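Local coordinates for putative adenosine kinase (Schistosoma mansoni, PDB 3VAS), which binds adenosine and, as a ribokinase-family (pfkB) kinase, probably catalyses its ATP-dependent phosphorylation to AMP, at residues F44-K52 against K62-I70; N213-T224 against S242-H251. One frame throughout, in Å; residues are numbered along the deposited sequence.

Interaction 1: residues F44-K52 against K62-I70; sequences FMYRKYNLK and KHMTIYDEI
On the lid side of the ribokinase fold, Tyr49, just past helix 44-48, reaches across to Glu69 of helix 65-70; the two short helices are antiparallel, with their axes 12.4 Å apart at an angle of 167°. Tyr49 OH donates to Glu69 OE1 at 2.6 Å, nearly in line with the C-O bond, and accepts from Thr65 OG1 at 2.7 Å; both partners lie at the ring edge, in its plane, which should fix the rotation of the phenol. One face of the ring carries CB of Ile66 in a CH-pi contact, 4.0 Å from the centroid of the Tyr49 ring, while CG of Lys48 lies over the opposite face. The Glu69 side chain is extended from a CG anti to the backbone N (chi1 -171°), which carries the carboxylate across to the first helix. There Lys48 NZ forms a salt bridge to Glu69 OE2 at 2.9 Å, approaching from the syn side, with a weaker bond to OE1. Helix 44-48 ends in a Schellman motif with Asn50 as its C-prime residue, in the connection to strand 55-58. Alongside the carboxylate, the Met45 chain turns back at chi2 (near -77°) and chi3, carrying its CE to CG1 of Ile66 at 3.6 Å. Ile66 also touches Leu144 of strand 138-145, and Leu51 packs on the neighbouring strand 150-157. At the other end, a water donates to Tyr49 O at 3.0 Å and bonds His63 NE2 at 2.8 Å, while His63 ND1 is hydrogen-bonded to the backbone N of Glu60.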
loop_
_atom_site.group_PDB
_atom_site.type_symbol
_atom_site.label_atom_id
_atom_site.label_comp_id
_atom_site.label_asym_id
_atom_site.label_seq_id
_atom_site.Cartn_x
_atom_site.Cartn_y
_atom_site.Cartn_z
ATOM N N PHE A 44 27.770 2.104 -5.519
ATOM C CA PHE A 44 27.955 3.556 -5.567
ATOM C C PHE A 44 26.627 4.301 -5.639
ATOM O O PHE A 44 26.517 5.426 -5.155
ATOM C CB PHE A 44 28.897 3.985 -6.709
ATOM C CG PHE A 44 28.300 3.871 -8.097
ATOM C CD1 PHE A 44 27.449 4.852 -8.592
ATOM C CD2 PHE A 44 28.630 2.805 -8.923
ATOM C CE1 PHE A 44 26.913 4.753 -9.869
ATOM C CE2 PHE A 44 28.101 2.703 -10.203
ATOM C CZ PHE A 44 27.240 3.677 -10.675
ATOM N N MET A 45 25.628 3.656 -6.238
ATOM C CA MET A 45 24.319 4.267 -6.465
ATOM C C MET A 45 23.671 4.765 -5.179
ATOM O O MET A 45 23.030 5.818 -5.168
ATOM C CB MET A 45 23.380 3.278 -7.161
ATOM C CG MET A 45 23.806 2.889 -8.565
ATOM S SD MET A 45 23.447 4.177 -9.769
ATOM C CE MET A 45 21.668 4.250 -9.651
ATOM N N TYR A 46 23.843 4.010 -4.099
ATOM C CA TYR A 46 23.223 4.354 -2.820
ATOM C C TYR A 46 23.888 5.567 -2.182
ATOM O O TYR A 46 23.220 6.381 -1.546
ATOM C CB TYR A 46 23.221 3.144 -1.875
ATOM C CG TYR A 46 22.519 1.955 -2.483
ATOM C CD1 TYR A 46 21.148 1.777 -2.325
ATOM C CD2 TYR A 46 23.217 1.030 -3.253
ATOM C CE1 TYR A 46 20.495 0.697 -2.902
ATOM C CE2 TYR A 46 22.572 -0.052 -3.831
ATOM C CZ TYR A 46 21.214 -0.211 -3.651
ATOM O OH TYR A 46 20.573 -1.281 -4.229
ATOM N N ARG A 47 25.201 5.693 -2.366
ATOM C CA ARG A 47 25.928 6.866 -1.883
ATOM C C ARG A 47 25.640 8.070 -2.779
ATOM O O ARG A 47 25.336 9.163 -2.298
ATOM C CB ARG A 47 27.438 6.595 -1.833
ATOM C CG ARG A 47 27.823 5.271 -1.173
ATOM C CD ARG A 47 29.323 5.191 -0.885
ATOM N NE ARG A 47 30.142 5.489 -2.061
ATOM C CZ ARG A 47 30.635 4.573 -2.892
ATOM N NH1 ARG A 47 30.397 3.282 -2.687
ATOM N NH2 ARG A 47 31.369 4.952 -3.933
ATOM N N LYS A 48 25.733 7.848 -4.087
ATOM C CA LYS A 48 25.490 8.881 -5.087
ATOM C C LYS A 48 24.142 9.583 -4.901
ATOM O O LYS A 48 24.056 10.808 -4.993
ATOM C CB LYS A 48 25.587 8.273 -6.488
ATOM C CG LYS A 48 25.329 9.241 -7.634
ATOM C CD LYS A 48 25.673 8.582 -8.963
ATOM C CE LYS A 48 25.391 9.494 -10.138
ATOM N NZ LYS A 48 25.829 8.868 -11.413
ATOM N N TYR A 49 23.097 8.809 -4.625
ATOM C CA TYR A 49 21.758 9.377 -4.482
ATOM C C TYR A 49 21.287 9.471 -3.034
ATOM O O TYR A 49 20.116 9.762 -2.780
ATOM C CB TYR A 49 20.744 8.592 -5.320
ATOM C CG TYR A 49 20.997 8.703 -6.801
ATOM C CD1 TYR A 49 21.662 7.698 -7.495
ATOM C CD2 TYR A 49 20.593 9.827 -7.504
ATOM C CE1 TYR A 49 21.900 7.809 -8.847
ATOM C CE2 TYR A 49 20.827 9.945 -8.851
ATOM C CZ TYR A 49 21.478 8.940 -9.518
ATOM O OH TYR A 49 21.705 9.074 -10.862
ATOM N N ASN A 50 22.205 9.230 -2.098
ATOM C CA ASN A 50 21.900 9.265 -0.668
ATOM C C ASN A 50 20.678 8.421 -0.298
ATOM O O ASN A 50 19.764 8.901 0.371
ATOM C CB ASN A 50 21.714 10.708 -0.192
ATOM C CG ASN A 50 21.899 10.854 1.308
ATOM O OD1 ASN A 50 22.540 10.021 1.951
ATOM N ND2 ASN A 50 21.337 11.917 1.873
ATOM N N LEU A 51 20.668 7.169 -0.743
ATOM C CA LEU A 51 19.529 6.281 -0.520
ATOM C C LEU A 51 19.749 5.379 0.690
ATOM O O LEU A 51 20.885 5.035 1.021
ATOM C CB LEU A 51 19.264 5.432 -1.764
ATOM C CG LEU A 51 19.055 6.230 -3.054
ATOM C CD1 LEU A 51 18.797 5.301 -4.224
ATOM C CD2 LEU A 51 17.916 7.226 -2.892
ATOM N N LYS A 52 18.655 4.990 1.334
ATOM C CA LYS A 52 18.719 4.228 2.575
ATOM C C LYS A 52 18.041 2.866 2.449
ATOM O O LYS A 52 17.178 2.668 1.591
ATOM C CB LYS A 52 18.079 5.033 3.710
ATOM C CG LYS A 52 18.742 6.381 3.956
ATOM C CD LYS A 52 17.743 7.419 4.452
ATOM C CE LYS A 52 17.129 7.024 5.789
ATOM N NZ LYS A 52 16.166 8.049 6.290
ATOM N N LYS A 62 17.786 16.370 -7.810
ATOM C CA LYS A 62 19.054 15.658 -7.668
ATOM C C LYS A 62 18.939 14.159 -7.963
ATOM O O LYS A 62 19.945 13.497 -8.215
ATOM C CB LYS A 62 19.642 15.870 -6.271
ATOM C CG LYS A 62 18.828 15.270 -5.136
ATOM C CD LYS A 62 19.432 15.625 -3.783
ATOM C CE LYS A 62 18.668 14.974 -2.636
ATOM N NZ LYS A 62 19.060 15.546 -1.313
ATOM N N HIS A 63 17.718 13.633 -7.934
ATOM C CA HIS A 63 17.486 12.204 -8.159
ATOM C C HIS A 63 17.252 11.860 -9.625
ATOM O O HIS A 63 17.360 10.703 -10.007
ATOM C CB HIS A 63 16.276 11.717 -7.359
ATOM C CG HIS A 63 16.455 11.797 -5.875
ATOM N ND1 HIS A 63 15.753 12.685 -5.088
ATOM C CD2 HIS A 63 17.253 11.098 -5.035
ATOM C CE1 HIS A 63 16.114 12.530 -3.826
ATOM N NE2 HIS A 63 17.022 11.574 -3.768
ATOM N N MET A 64 16.936 12.866 -10.439
ATOM C CA MET A 64 16.376 12.628 -11.771
ATOM C C MET A 64 17.246 11.817 -12.722
ATOM O O MET A 64 16.723 11.112 -13.583
ATOM C CB MET A 64 15.940 13.939 -12.432
ATOM C CG MET A 64 14.729 14.578 -11.775
ATOM S SD MET A 64 13.330 13.445 -11.598
ATOM C CE MET A 64 12.208 14.474 -10.649
ATOM N N THR A 65 18.562 11.895 -12.565
ATOM C CA THR A 65 19.461 11.166 -13.464
ATOM C C THR A 65 19.387 9.654 -13.278
ATOM O O THR A 65 19.828 8.904 -14.149
ATOM C CB THR A 65 20.927 11.614 -13.307
ATOM O OG1 THR A 65 21.304 11.537 -11.927
ATOM C CG2 THR A 65 21.111 13.048 -13.812
ATOM N N ILE A 66 18.823 9.212 -12.153
ATOM C CA ILE A 66 18.778 7.787 -11.825
ATOM C C ILE A 66 18.026 6.972 -12.881
ATOM O O ILE A 66 18.399 5.835 -13.178
ATOM C CB ILE A 66 18.199 7.522 -10.401
ATOM C CG1 ILE A 66 18.632 6.152 -9.895
ATOM C CG2 ILE A 66 16.672 7.645 -10.373
ATOM C CD1 ILE A 66 18.103 5.818 -8.514
ATOM N N TYR A 67 16.993 7.562 -13.471
ATOM C CA TYR A 67 16.169 6.843 -14.439
ATOM C C TYR A 67 16.904 6.582 -15.752
ATOM O O TYR A 67 16.811 5.493 -16.313
ATOM C CB TYR A 67 14.835 7.565 -14.657
ATOM C CG TYR A 67 14.088 7.754 -13.358
ATOM C CD1 TYR A 67 13.463 6.679 -12.731
ATOM C CD2 TYR A 67 14.032 8.993 -12.742
ATOM C CE1 TYR A 67 12.792 6.840 -11.532
ATOM C CE2 TYR A 67 13.365 9.164 -11.541
ATOM C CZ TYR A 67 12.751 8.089 -10.942
ATOM O OH TYR A 67 12.090 8.267 -9.749
ATOM N N ASP A 68 17.645 7.574 -16.233
ATOM C CA ASP A 68 18.494 7.376 -17.402
ATOM C C ASP A 68 19.636 6.434 -17.053
ATOM O O ASP A 68 20.058 5.621 -17.876
ATOM C CB ASP A 68 19.058 8.707 -17.901
ATOM C CG ASP A 68 18.016 9.563 -18.596
ATOM O OD1 ASP A 68 17.112 8.994 -19.244
ATOM O OD2 ASP A 68 18.105 10.807 -18.496
ATOM N N GLU A 69 20.123 6.542 -15.821
ATOM C CA GLU A 69 21.274 5.764 -15.383
ATOM C C GLU A 69 20.991 4.261 -15.305
ATOM O O GLU A 69 21.756 3.458 -15.839
ATOM C CB GLU A 69 21.806 6.280 -14.043
ATOM C CG GLU A 69 23.133 5.659 -13.641
ATOM C CD GLU A 69 23.855 6.446 -12.560
ATOM O OE1 GLU A 69 23.203 7.259 -11.869
ATOM O OE2 GLU A 69 25.079 6.251 -12.403
ATOM N N ILE A 70 19.901 3.879 -14.648
ATOM C CA ILE A 70 19.574 2.457 -14.522
ATOM C C ILE A 70 19.124 1.863 -15.854
ATOM O O ILE A 70 19.115 0.648 -16.029
ATOM C CB ILE A 70 18.489 2.194 -13.463
ATOM C CG1 ILE A 70 17.153 2.790 -13.909
ATOM C CG2 ILE A 70 18.916 2.736 -12.110
ATOM C CD1 ILE A 70 16.033 2.550 -12.928
HETATM O O HOH W 1 17.888 10.946 -1.200
#

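Interaction 2: residues N213-T224 against S242-H251; sequences NLSAPFLSQFNT and SEAEAYGEVH
Glu243, the glutamate of the NXXE motif of ribokinase-family kinases that begins with Asn240, is buried against residues 213-217, where strand 209-213 of the large alpha/beta domain passes into helix 217-222. In relatives the motif is implicated in magnesium and phosphate handling; no metal takes part here. Helix 217-222 runs nearly parallel to helix 242-250, with axes 8.1 Å apart at 10°. The extended Glu243 side chain passes beside Leu214 and lays its CG against the backbone of Ala216. OE1 accepts from the backbone N of Asn240, and a water lies within bonding range of OE1 and Asn213 OD1. Glu243 OE2 stands 2.9 Å from Ser215 O, two acceptors not hydrogen-bonded. The turn is an Asx turn, Asn213 OD1 taking the Ser215 N-H on a lone pair in the carbonyl plane.

Further along, the helices touch closely, CB of Pro217 meeting CB of Ala246 at 3.8 Å. Gln221 lies alongside the same methyl, its NE2 donating to a water that also bonds Ala246 O and Glu249 OE2. Ser220 OG sits at the edge of the Tyr247 ring, in its plane.

At the far end Val250 CG1, anti to the backbone N (chi1 176°), meets Thr224 tip to tip, while CG2 rests on CA of Gln221. Thr224 OG1 donates to Ser220 O at 2.6 Å from above the carbonyl plane, and its CG2 lies 3.7 Å from His251 CE1.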
loop_
_atom_site.group_PDB
_atom_site.type_symbol
_atom_site.label_atom_id
_atom_site.label_comp_id
_atom_site.label_asym_id
_atom_site.label_seq_id
_atom_site.Cartn_x
_atom_site.Cartn_y
_atom_site.Cartn_z
ATOM N N ASN A 213 -2.977 2.455 5.245
ATOM C CA ASN A 213 -1.593 2.032 5.444
ATOM C C ASN A 213 -0.676 3.240 5.671
ATOM O O ASN A 213 -0.730 4.212 4.915
ATOM C CB ASN A 213 -1.112 1.211 4.240
ATOM C CG ASN A 213 0.051 0.281 4.584
ATOM O OD1 ASN A 213 1.100 0.720 5.061
ATOM N ND2 ASN A 213 -0.140 -1.016 4.347
ATOM N N LEU A 214 0.154 3.184 6.710
ATOM C CA LEU A 214 1.109 4.266 6.977
ATOM C C LEU A 214 2.117 4.418 5.825
ATOM O O LEU A 214 2.647 5.506 5.587
ATOM C CB LEU A 214 1.837 4.053 8.315
ATOM C CG LEU A 214 1.001 4.014 9.604
ATOM C CD1 LEU A 214 1.878 3.779 10.836
ATOM C CD2 LEU A 214 0.180 5.291 9.767
ATOM N N SER A 215 2.382 3.312 5.135
ATOM C CA SER A 215 3.101 3.305 3.854
ATOM C C SER A 215 4.608 3.609 3.875
ATOM O O SER A 215 5.389 2.864 3.283
ATOM C CB SER A 215 2.388 4.181 2.818
ATOM O OG SER A 215 1.086 3.686 2.566
ATOM N N ALA A 216 5.009 4.694 4.536
ATOM C CA ALA A 216 6.412 5.115 4.562
ATOM C C ALA A 216 6.673 6.145 5.667
ATOM O O ALA A 216 5.806 6.964 5.972
ATOM C CB ALA A 216 6.818 5.689 3.208
ATOM N N PRO A 217 7.878 6.113 6.259
ATOM C CA PRO A 217 8.220 7.046 7.341
ATOM C C PRO A 217 8.060 8.528 6.974
ATOM O O PRO A 217 7.612 9.296 7.822
ATOM C CB PRO A 217 9.690 6.718 7.635
ATOM C CG PRO A 217 9.834 5.293 7.219
ATOM C CD PRO A 217 8.973 5.165 5.988
ATOM N N PHE A 218 8.401 8.922 5.750
ATOM C CA PHE A 218 8.327 10.338 5.384
ATOM C C PHE A 218 6.914 10.920 5.498
ATOM O O PHE A 218 6.750 12.116 5.745
ATOM C CB PHE A 218 8.960 10.627 4.005
ATOM C CG PHE A 218 8.127 10.183 2.823
ATOM C CD1 PHE A 218 7.128 11.001 2.308
ATOM C CD2 PHE A 218 8.381 8.972 2.194
ATOM C CE1 PHE A 218 6.368 10.603 1.204
ATOM C CE2 PHE A 218 7.630 8.567 1.087
ATOM C CZ PHE A 218 6.622 9.383 0.594
ATOM N N LEU A 219 5.904 10.071 5.340
ATOM C CA LEU A 219 4.515 10.511 5.456
ATOM C C LEU A 219 4.170 10.948 6.877
ATOM O O LEU A 219 3.553 11.993 7.075
ATOM C CB LEU A 219 3.550 9.422 4.980
ATOM C CG LEU A 219 3.579 9.144 3.473
ATOM C CD1 LEU A 219 2.847 7.851 3.161
ATOM C CD2 LEU A 219 2.991 10.314 2.679
ATOM N N SER A 220 4.564 10.152 7.867
ATOM C CA SER A 220 4.322 10.526 9.256
ATOM C C SER A 220 5.139 11.744 9.678
ATOM O O SER A 220 4.730 12.492 10.561
ATOM C CB SER A 220 4.608 9.357 10.194
ATOM O OG SER A 220 3.635 8.344 10.019
ATOM N N GLN A 221 6.292 11.938 9.045
ATOM C CA GLN A 221 7.181 13.046 9.397
ATOM C C GLN A 221 6.755 14.366 8.757
ATOM O O GLN A 221 6.699 15.392 9.432
ATOM C CB GLN A 221 8.628 12.723 9.012
ATOM C CG GLN A 221 9.197 11.495 9.714
ATOM C CD GLN A 221 10.521 11.033 9.127
ATOM O OE1 GLN A 221 10.777 11.197 7.932
ATOM N NE2 GLN A 221 11.370 10.452 9.969
ATOM N N PHE A 222 6.450 14.338 7.461
ATOM C CA PHE A 222 6.182 15.571 6.722
ATOM C C PHE A 222 4.713 15.785 6.389
ATOM O O PHE A 222 4.319 16.872 5.966
ATOM C CB PHE A 222 7.034 15.626 5.454
ATOM C CG PHE A 222 8.503 15.495 5.723
ATOM C CD1 PHE A 222 9.209 16.542 6.295
ATOM C CD2 PHE A 222 9.175 14.318 5.427
ATOM C CE1 PHE A 222 10.563 16.424 6.559
ATOM C CE2 PHE A 222 10.528 14.192 5.686
ATOM C CZ PHE A 222 11.224 15.246 6.254
ATOM N N ASN A 223 3.905 14.748 6.576
ATOM C CA ASN A 223 2.475 14.851 6.330
ATOM C C ASN A 223 1.698 14.351 7.527
ATOM O O ASN A 223 0.705 13.632 7.387
ATOM C CB ASN A 223 2.090 14.070 5.077
ATOM C CG ASN A 223 2.779 14.600 3.839
ATOM O OD1 ASN A 223 3.826 14.094 3.436
ATOM N ND2 ASN A 223 2.205 15.637 3.238
ATOM N N THR A 224 2.175 14.738 8.705
ATOM C CA THR A 224 1.623 14.280 9.970
ATOM C C THR A 224 0.139 14.611 10.074
ATOM O O THR A 224 -0.654 13.757 10.453
ATOM C CB THR A 224 2.369 14.918 11.160
ATOM O OG1 THR A 224 3.777 14.928 10.895
ATOM C CG2 THR A 224 2.098 14.147 12.433
ATOM N N SER A 242 9.562 0.708 11.029
ATOM C CA SER A 242 10.154 2.014 10.741
ATOM C C SER A 242 9.106 3.131 10.674
ATOM O O SER A 242 9.378 4.268 11.056
ATOM C CB SER A 242 10.970 1.971 9.451
ATOM O OG SER A 242 10.159 1.611 8.348
ATOM N N GLU A 243 7.909 2.804 10.195
ATOM C CA GLU A 243 6.824 3.785 10.139
ATOM C C GLU A 243 6.300 4.111 11.536
ATOM O O GLU A 243 5.987 5.261 11.843
ATOM C CB GLU A 243 5.679 3.281 9.251
ATOM C CG GLU A 243 6.054 3.155 7.781
ATOM C CD GLU A 243 5.281 2.061 7.065
ATOM O OE1 GLU A 243 4.285 1.565 7.633
ATOM O OE2 GLU A 243 5.678 1.689 5.938
ATOM N N ALA A 244 6.197 3.088 12.374
ATOM C CA ALA A 244 5.759 3.271 13.747
ATOM C C ALA A 244 6.779 4.125 14.499
ATOM O O ALA A 244 6.413 5.010 15.273
ATOM C CB ALA A 244 5.578 1.918 14.431
ATOM N N GLU A 245 8.058 3.859 14.247
ATOM C CA GLU A 245 9.146 4.600 14.880
ATOM C C GLU A 245 9.107 6.078 14.486
ATOM O O GLU A 245 9.211 6.957 15.338
ATOM C CB GLU A 245 10.497 3.993 14.498
ATOM C CG GLU A 245 11.589 4.208 15.530
ATOM C CD GLU A 245 11.684 3.065 16.523
ATOM O OE1 GLU A 245 11.674 1.896 16.082
ATOM O OE2 GLU A 245 11.769 3.333 17.741
ATOM N N ALA A 246 8.944 6.348 13.196
ATOM C CA ALA A 246 8.894 7.724 12.722
ATOM C C ALA A 246 7.637 8.426 13.227
ATOM O O ALA A 246 7.684 9.591 13.611
ATOM C CB ALA A 246 8.969 7.772 11.210
ATOM N N TYR A 247 6.516 7.707 13.233
ATOM C CA TYR A 247 5.262 8.250 13.746
ATOM C C TYR A 247 5.407 8.599 15.222
ATOM O O TYR A 247 4.996 9.679 15.668
ATOM C CB TYR A 247 4.131 7.236 13.568
ATOM C CG TYR A 247 2.768 7.730 14.007
ATOM C CD1 TYR A 247 1.852 8.210 13.078
ATOM C CD2 TYR A 247 2.391 7.707 15.345
ATOM C CE1 TYR A 247 0.606 8.657 13.471
ATOM C CE2 TYR A 247 1.145 8.161 15.747
ATOM C CZ TYR A 247 0.258 8.633 14.805
ATOM O OH TYR A 247 -0.983 9.081 15.196
ATOM N N GLY A 248 5.986 7.669 15.976
ATOM C CA GLY A 248 6.163 7.839 17.404
ATOM C C GLY A 248 7.011 9.047 17.745
ATOM O O GLY A 248 6.640 9.845 18.608
ATOM N N GLU A 249 8.148 9.182 17.067
ATOM C CA GLU A 249 9.048 10.304 17.315
ATOM C C GLU A 249 8.353 11.645 17.092
ATOM O O GLU A 249 8.450 12.553 17.923
ATOM C CB GLU A 249 10.294 10.216 16.434
ATOM C CG GLU A 249 11.195 11.439 16.570
ATOM C CD GLU A 249 12.445 11.361 15.719
ATOM O OE1 GLU A 249 13.336 12.221 15.900
ATOM O OE2 GLU A 249 12.536 10.449 14.871
ATOM N N VAL A 250 7.650 11.757 15.970
ATOM C CA VAL A 250 6.935 12.982 15.630
ATOM C C VAL A 250 5.883 13.334 16.688
ATOM O O VAL A 250 5.558 14.502 16.885
ATOM C CB VAL A 250 6.296 12.886 14.223
ATOM C CG1 VAL A 250 5.469 14.115 13.911
ATOM C CG2 VAL A 250 7.377 12.708 13.176
ATOM N N HIS A 251 5.377 12.323 17.391
ATOM C CA HIS A 251 4.353 12.554 18.408
ATOM C C HIS A 251 4.888 12.624 19.839
ATOM O O HIS A 251 4.113 12.672 20.792
ATOM C CB HIS A 251 3.236 11.510 18.302
ATOM C CG HIS A 251 2.406 11.648 17.065
ATOM N ND1 HIS A 251 2.827 11.197 15.833
ATOM C CD2 HIS A 251 1.189 12.207 16.866
ATOM C CE1 HIS A 251 1.902 11.463 14.929
ATOM N NE2 HIS A 251 0.897 12.075 15.530
HETATM O O HOH W 2 3.334 -0.709 6.308
HETATM O O HOH W 3 10.297 10.730 12.590
#

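From the N terminus, the chain leaves strand 27-40 and enters interaction 1, where residues 62-70 fold back on 44-52 and close a short loop containing strand 55-58. Roughly 140 residues later interaction 2 closes a second loop, between 213-224 and 242-251, which holds helix 224-231 and strand 236-240. The two loops follow in series, neither nested nor crossed. Interaction 1 joins two helices beside strands 138-145 and 150-157; interaction 2 joins helices that follow the parallel strands 209-213 and 236-240. Their centres are 24 Å apart and their nearest atoms about 6 Å, without touching. Strand 55-58, inside the first loop, nevertheless reaches the second contact, where Ile56 touches Ala216 and Phe218.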